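Local coordinates for protein multiheme cytochrome cf (Carboxydothermus ferrireducens DSM 11255, PDB 6QVM) that probably serves as an extracellular Fe(III) reductase, an undecaheme cytochrome of the S-layer that passes electrons through its hemes c to insoluble acceptors, at residues E25-A28 with K29-G32; R80-L83 with F84-G88. All coordinates share one frame; numbering follows the deposited sequence. Where two conformers were deposited one is given.

How the contacts relate
Near the start of the chain, contact 1 runs along the helix 25-31; some fifty residues later contact 2 follows the helix 79-86 to its end. Both join neighbouring turns within one helix, so neither closes a long loop, and they come in series without nesting or crossing. In space their centres lie about 13 Å apart, and both touch the same heme c. The two helices also meet directly: Tyr27 CD2 lies 3.9 Å from Phe84 CE2, the ring planes about 55° apart, while Thr31 CG2 packs against Phe84 CE1. A small, sequence-distant pair of helical turns thus shares the walling of one cofactor in a multiheme protein.

Contact 1 of 2, residues E25-A28 with K29-G32; sequences EQYA and KDTG. With HEC (heme c), chain E.
Thr31 closes its side chain back onto Tyr27 in the last turn of the helix 25-31, a short surface helix that lays one flank on a heme c. Along that flank Tyr27 turns its ring edge to the porphyrin, CD2 reaching 3.6 Å from heme C1D, which lies in the plane of the ring. Ala28 CB touches heme CBB at 3.6 Å, and Thr31 CG2 approaches heme CBC. The phenol oxygen of Tyr27 is hydrogen-bonded to Lys89 NZ, which helps to fix the far end of the ring. Behind this first shell, i to i+4 backbone bonds hold the turns: Asp30 N gives a nearly straight bond to Gln26 O at 2.9 Å, and Lys29 N bonds to Glu25 O. Away from the heme, Lys29 bends at chi2 (144°) and runs its aliphatic chain past Glu25 O, with CD 3.6 Å off; the opposite charges of Lys29 NZ and Glu25 OE2 stay 5.1 Å apart. Gly32 leaves the helix with positive phi, its N still bonded to Ala28 O. Two donors share Tyr27 O: Thr31 N, from above the carbonyl plane, and Thr31 OG1, at 2.5 Å.

Contact 2 of 2, residues R80-L83 with F84-G88; sequences RGVL and FMQNG. With HEC (heme c), chain E.
Phe84 presents one ring face to the heme c and part of its rim to Gly81, whose carbonyl O lies at the edge near the ring plane. Over the centre of that face sits heme CBC, the methyl of a thioether arm, 3.4 Å above the plane, a close CH-pi type approach; the porphyrin methyl CMD lies at the edge of the Phe84 ring, in its plane. With CG anti to the backbone N (chi1 171°), the benzyl group swings out to meet the cofactor. An alanine here is likely to leave the thioether methyl CBC without its aromatic cover and to open a gap beside the heme. The other flat group, the Arg80 guanidinium, carries Leu83 CD1 on one face, set toward its rim; its NH2 makes a salt bridge with Glu108 OE2 and its NH1 is hydrogen-bonded to Val93 O. All this hangs on the alpha-helix 79-86, where the i to i+4 bonds Phe84 N to Arg80 O, Met85 N to Gly81 O (3.0 Å) and Gln86 N to Val82 O (2.8 Å) continue until Asn87 N reaches Leu83 O. Met85 extends fully, bringing CE 3.4 Å from heme propionate oxygen O2D. Gln86 lies alongside Val82, pointing the same way, with OE1 3.5 Å from Val82 CG1, while its NE2 is hydrogen-bonded to Ser231 OG, and Val82 and Met85 both touch a second heme c.

Contact 1 of 2, residues E25-A28 with K29-G32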
loop_
_atom_site.group_PDB
_atom_site.type_symbol
_atom_site.label_atom_id
_atom_site.label_comp_id
_atom_site.label_asym_id
_atom_site.label_seq_id
_atom_site.Cartn_x
_atom_site.Cartn_y
_atom_site.Cartn_z
ATOM N N GLU A 25 -25.420 13.544 -4.473
ATOM C CA GLU A 25 -26.412 14.423 -5.082
ATOM C C GLU A 25 -25.891 15.016 -6.384
ATOM O O GLU A 25 -26.663 15.254 -7.319
ATOM C CB GLU A 25 -26.802 15.524 -4.101
ATOM C CG GLU A 25 -27.544 15.007 -2.883
ATOM C CD GLU A 25 -27.656 16.029 -1.761
ATOM O OE1 GLU A 25 -26.726 16.109 -0.927
ATOM O OE2 GLU A 25 -28.679 16.746 -1.706
ATOM N N GLN A 26 -24.581 15.257 -6.463
ATOM C CA GLN A 26 -23.999 15.781 -7.692
ATOM C C GLN A 26 -24.109 14.765 -8.821
ATOM O O GLN A 26 -24.497 15.108 -9.943
ATOM C CB GLN A 26 -22.544 16.174 -7.458
ATOM C CG GLN A 26 -21.934 16.935 -8.620
ATOM C CD GLN A 26 -22.756 18.147 -9.015
ATOM O OE1 GLN A 26 -23.315 18.199 -10.109
ATOM N NE2 GLN A 26 -22.822 19.138 -8.131
ATOM N N TYR A 27 -23.769 13.503 -8.540
ATOM C CA TYR A 27 -23.898 12.461 -9.555
ATOM C C TYR A 27 -25.349 12.270 -9.972
ATOM O O TYR A 27 -25.622 11.863 -11.107
ATOM C CB TYR A 27 -23.326 11.136 -9.044
ATOM C CG TYR A 27 -21.865 11.182 -8.642
ATOM C CD1 TYR A 27 -20.999 12.120 -9.190
ATOM C CD2 TYR A 27 -21.353 10.282 -7.716
ATOM C CE1 TYR A 27 -19.663 12.161 -8.822
ATOM C CE2 TYR A 27 -20.023 10.320 -7.339
ATOM C CZ TYR A 27 -19.181 11.262 -7.893
ATOM O OH TYR A 27 -17.854 11.299 -7.517
ATOM N N ALA A 28 -26.289 12.544 -9.066
ATOM C CA ALA A 28 -27.702 12.466 -9.416
ATOM C C ALA A 28 -28.066 13.526 -10.448
ATOM O O ALA A 28 -28.766 13.239 -11.425
ATOM C CB ALA A 28 -28.557 12.603 -8.159
ATOM N N LYS A 29 -27.587 14.757 -10.253
ATOM C CA LYS A 29 -27.802 15.803 -11.249
ATOM C C LYS A 29 -27.102 15.467 -12.561
ATOM O O LYS A 29 -27.708 15.543 -13.634
ATOM C CB LYS A 29 -27.324 17.151 -10.708
ATOM C CG LYS A 29 -28.295 17.791 -9.731
ATOM C CD LYS A 29 -27.565 18.535 -8.628
ATOM C CE LYS A 29 -28.428 18.640 -7.387
ATOM N NZ LYS A 29 -27.641 19.037 -6.193
ATOM N N ASP A 30 -25.821 15.087 -12.490
ATOM C CA ASP A 30 -25.049 14.811 -13.698
ATOM C C ASP A 30 -25.695 13.729 -14.551
ATOM O O ASP A 30 -25.638 13.790 -15.785
ATOM C CB ASP A 30 -23.624 14.401 -13.324
ATOM C CG ASP A 30 -22.909 15.448 -12.489
ATOM O OD1 ASP A 30 -23.279 16.637 -12.573
ATOM O OD2 ASP A 30 -21.972 15.084 -11.749
ATOM N N THR A 31 -26.323 12.742 -13.916
ATOM C CA THR A 31 -26.827 11.574 -14.622
ATOM C C THR A 31 -28.336 11.582 -14.811
ATOM O O THR A 31 -28.835 10.852 -15.672
ATOM C CB THR A 31 -26.422 10.298 -13.877
ATOM O OG1 THR A 31 -26.999 10.316 -12.563
ATOM C CG2 THR A 31 -24.906 10.210 -13.767
ATOM N N GLY A 32 -29.066 12.385 -14.038
ATOM C CA GLY A 32 -30.512 12.366 -14.100
ATOM C C GLY A 32 -31.147 11.144 -13.478
ATOM O O GLY A 32 -32.287 10.810 -13.815
HETATM FE FE HEC E . -24.390 8.694 -4.489
HETATM C CHA HEC E . -21.402 8.290 -2.826
HETATM C CHB HEC E . -25.758 10.088 -1.674
HETATM C CHC HEC E . -27.302 9.309 -6.228
HETATM C CHD HEC E . -23.141 6.981 -7.237
HETATM N NA HEC E . -23.707 9.120 -2.617
HETATM C C1A HEC E . -22.450 8.834 -2.120
HETATM C C2A HEC E . -22.410 9.216 -0.724
HETATM C C3A HEC E . -23.622 9.700 -0.404
HETATM C C4A HEC E . -24.456 9.649 -1.586
HETATM C CMA HEC E . -24.070 10.233 0.972
HETATM C CAA HEC E . -21.181 9.046 0.201
HETATM C CBA HEC E . -20.645 10.406 0.639
HETATM C CGA HEC E . -19.828 11.026 -0.462
HETATM O O1A HEC E . -19.862 12.278 -0.592
HETATM O O2A HEC E . -19.142 10.275 -1.205
HETATM N NB HEC E . -26.194 9.529 -4.039
HETATM C C1B HEC E . -26.530 10.084 -2.818
HETATM C C2B HEC E . -27.851 10.661 -2.942
HETATM C C3B HEC E . -28.290 10.438 -4.197
HETATM C C4B HEC E . -27.244 9.733 -4.915
HETATM C CMB HEC E . -28.595 11.358 -1.780
HETATM C CAB HEC E . -29.650 10.860 -4.803
HETATM C CBB HEC E . -29.819 12.397 -4.824
HETATM N NC HEC E . -25.095 8.204 -6.352
HETATM C C1C HEC E . -26.316 8.594 -6.881
HETATM C C2C HEC E . -26.395 8.117 -8.252
HETATM C C3C HEC E . -25.222 7.516 -8.555
HETATM C C4C HEC E . -24.399 7.539 -7.352
HETATM C CMC HEC E . -27.581 8.405 -9.204
HETATM C CAC HEC E . -24.798 6.828 -9.886
HETATM C CBC HEC E . -24.842 7.770 -11.112
HETATM N ND HEC E . -22.563 7.776 -4.957
HETATM C C1D HEC E . -22.284 7.135 -6.165
HETATM C C2D HEC E . -20.925 6.651 -6.125
HETATM C C3D HEC E . -20.391 7.060 -4.747
HETATM C C4D HEC E . -21.470 7.755 -4.096
HETATM C CMD HEC E . -20.173 5.889 -7.235
HETATM C CAD HEC E . -18.985 6.814 -4.169
HETATM C CBD HEC E . -18.111 7.979 -4.625
HETATM C CGD HEC E . -16.726 7.871 -4.041
HETATM O O1D HEC E . -16.603 7.577 -2.821
HETATM O O2D HEC E . -15.748 8.096 -4.802
#

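Contact 2 of 2, residues R80-L83 with F84-G88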
loop_
_atom_site.group_PDB
_atom_site.type_symbol
_atom_site.label_atom_id
_atom_site.label_comp_id
_atom_site.label_asym_id
_atom_site.label_seq_id
_atom_site.Cartn_x
_atom_site.Cartn_y
_atom_site.Cartn_z
ATOM N N ARG A 80 -25.421 -1.119 -10.741
ATOM C CA ARG A 80 -25.323 0.065 -11.589
ATOM C C ARG A 80 -24.369 1.093 -10.993
ATOM O O ARG A 80 -23.630 1.762 -11.726
ATOM C CB ARG A 80 -26.710 0.672 -11.814
ATOM C CG ARG A 80 -27.619 -0.196 -12.662
ATOM C CD ARG A 80 -27.167 -0.190 -14.116
ATOM N NE ARG A 80 -27.586 -1.388 -14.836
ATOM C CZ ARG A 80 -27.201 -1.674 -16.074
ATOM N NH1 ARG A 80 -26.397 -0.842 -16.719
ATOM N NH2 ARG A 80 -27.605 -2.792 -16.661
ATOM N N GLY A 81 -24.380 1.240 -9.666
ATOM C CA GLY A 81 -23.446 2.162 -9.032
ATOM C C GLY A 81 -22.004 1.706 -9.166
ATOM O O GLY A 81 -21.103 2.507 -9.439
ATOM N N VAL A 82 -21.770 0.406 -8.973
ATOM C CA VAL A 82 -20.445 -0.170 -9.177
ATOM C C VAL A 82 -19.961 0.092 -10.601
ATOM O O VAL A 82 -18.869 0.634 -10.814
ATOM C CB VAL A 82 -20.462 -1.676 -8.863
ATOM C CG1 VAL A 82 -19.196 -2.326 -9.369
ATOM C CG2 VAL A 82 -20.633 -1.911 -7.373
ATOM N N LEU A 83 -20.779 -0.269 -11.594
ATOM C CA LEU A 83 -20.405 -0.058 -12.990
ATOM C C LEU A 83 -20.145 1.415 -13.270
ATOM O O LEU A 83 -19.177 1.766 -13.954
ATOM C CB LEU A 83 -21.501 -0.589 -13.913
ATOM C CG LEU A 83 -21.808 -2.083 -13.808
ATOM C CD1 LEU A 83 -23.016 -2.445 -14.662
ATOM C CD2 LEU A 83 -20.598 -2.915 -14.206
ATOM N N PHE A 84 -21.017 2.290 -12.767
ATOM C CA PHE A 84 -20.795 3.727 -12.890
ATOM C C PHE A 84 -19.401 4.103 -12.403
ATOM O O PHE A 84 -18.653 4.802 -13.095
ATOM C CB PHE A 84 -21.879 4.478 -12.106
ATOM C CG PHE A 84 -21.643 5.963 -11.987
ATOM C CD1 PHE A 84 -22.003 6.822 -13.014
ATOM C CD2 PHE A 84 -21.093 6.501 -10.833
ATOM C CE1 PHE A 84 -21.800 8.182 -12.900
ATOM C CE2 PHE A 84 -20.883 7.862 -10.716
ATOM C CZ PHE A 84 -21.239 8.703 -11.751
ATOM N N MET A 85 -19.018 3.607 -11.225
ATOM C CA MET A 85 -17.736 3.993 -10.649
ATOM C C MET A 85 -16.572 3.332 -11.384
ATOM O O MET A 85 -15.517 3.950 -11.554
ATOM C CB MET A 85 -17.708 3.655 -9.163
ATOM C CG MET A 85 -16.583 4.337 -8.416
ATOM S SD MET A 85 -16.748 4.220 -6.629
ATOM C CE MET A 85 -15.218 4.989 -6.098
ATOM N N GLN A 86 -16.741 2.084 -11.831
ATOM C CA GLN A 86 -15.701 1.436 -12.623
ATOM C C GLN A 86 -15.503 2.103 -13.982
ATOM O O GLN A 86 -14.410 2.005 -14.552
ATOM C CB GLN A 86 -16.027 -0.045 -12.823
ATOM C CG GLN A 86 -16.126 -0.842 -11.538
ATOM C CD GLN A 86 -16.207 -2.332 -11.781
ATOM O OE1 GLN A 86 -17.218 -2.849 -12.262
ATOM N NE2 GLN A 86 -15.135 -3.036 -11.447
ATOM N N ASN A 87 -16.533 2.773 -14.505
ATOM C CA ASN A 87 -16.483 3.434 -15.802
ATOM C C ASN A 87 -16.014 4.880 -15.707
ATOM O O ASN A 87 -16.409 5.711 -16.539
ATOM C CB ASN A 87 -17.858 3.361 -16.470
ATOM C CG ASN A 87 -18.098 2.034 -17.159
ATOM O OD1 ASN A 87 -17.156 1.300 -17.464
ATOM N ND2 ASN A 87 -19.362 1.717 -17.404
ATOM N N GLY A 88 -15.188 5.209 -14.720
ATOM C CA GLY A 88 -14.780 6.593 -14.539
ATOM C C GLY A 88 -15.939 7.513 -14.225
ATOM O O GLY A 88 -15.981 8.647 -14.714
HETATM FE FE HEC E . -24.390 8.694 -4.489
HETATM C CHA HEC E . -21.402 8.290 -2.826
HETATM C CHB HEC E . -25.758 10.088 -1.674
HETATM C CHC HEC E . -27.302 9.309 -6.228
HETATM C CHD HEC E . -23.141 6.981 -7.237
HETATM N NA HEC E . -23.707 9.120 -2.617
HETATM C C1A HEC E . -22.450 8.834 -2.120
HETATM C C2A HEC E . -22.410 9.216 -0.724
HETATM C C3A HEC E . -23.622 9.700 -0.404
HETATM C C4A HEC E . -24.456 9.649 -1.586
HETATM C CMA HEC E . -24.070 10.233 0.972
HETATM C CAA HEC E . -21.181 9.046 0.201
HETATM C CBA HEC E . -20.645 10.406 0.639
HETATM C CGA HEC E . -19.828 11.026 -0.462
HETATM O O1A HEC E . -19.862 12.278 -0.592
HETATM O O2A HEC E . -19.142 10.275 -1.205
HETATM N NB HEC E . -26.194 9.529 -4.039
HETATM C C1B HEC E . -26.530 10.084 -2.818
HETATM C C2B HEC E . -27.851 10.661 -2.942
HETATM C C3B HEC E . -28.290 10.438 -4.197
HETATM C C4B HEC E . -27.244 9.733 -4.915
HETATM C CMB HEC E . -28.595 11.358 -1.780
HETATM C CAB HEC E . -29.650 10.860 -4.803
HETATM C CBB HEC E . -29.819 12.397 -4.824
HETATM N NC HEC E . -25.095 8.204 -6.352
HETATM C C1C HEC E . -26.316 8.594 -6.881
HETATM C C2C HEC E . -26.395 8.117 -8.252
HETATM C C3C HEC E . -25.222 7.516 -8.555
HETATM C C4C HEC E . -24.399 7.539 -7.352
HETATM C CMC HEC E . -27.581 8.405 -9.204
HETATM C CAC HEC E . -24.798 6.828 -9.886
HETATM C CBC HEC E . -24.842 7.770 -11.112
HETATM N ND HEC E . -22.563 7.776 -4.957
HETATM C C1D HEC E . -22.284 7.135 -6.165
HETATM C C2D HEC E . -20.925 6.651 -6.125
HETATM C C3D HEC E . -20.391 7.060 -4.747
HETATM C C4D HEC E . -21.470 7.755 -4.096
HETATM C CMD HEC E . -20.173 5.889 -7.235
HETATM C CAD HEC E . -18.985 6.814 -4.169
HETATM C CBD HEC E . -18.111 7.979 -4.625
HETATM C CGD HEC E . -16.726 7.871 -4.041
HETATM O O1D HEC E . -16.603 7.577 -2.821
HETATM O O2D HEC E . -15.748 8.096 -4.802
#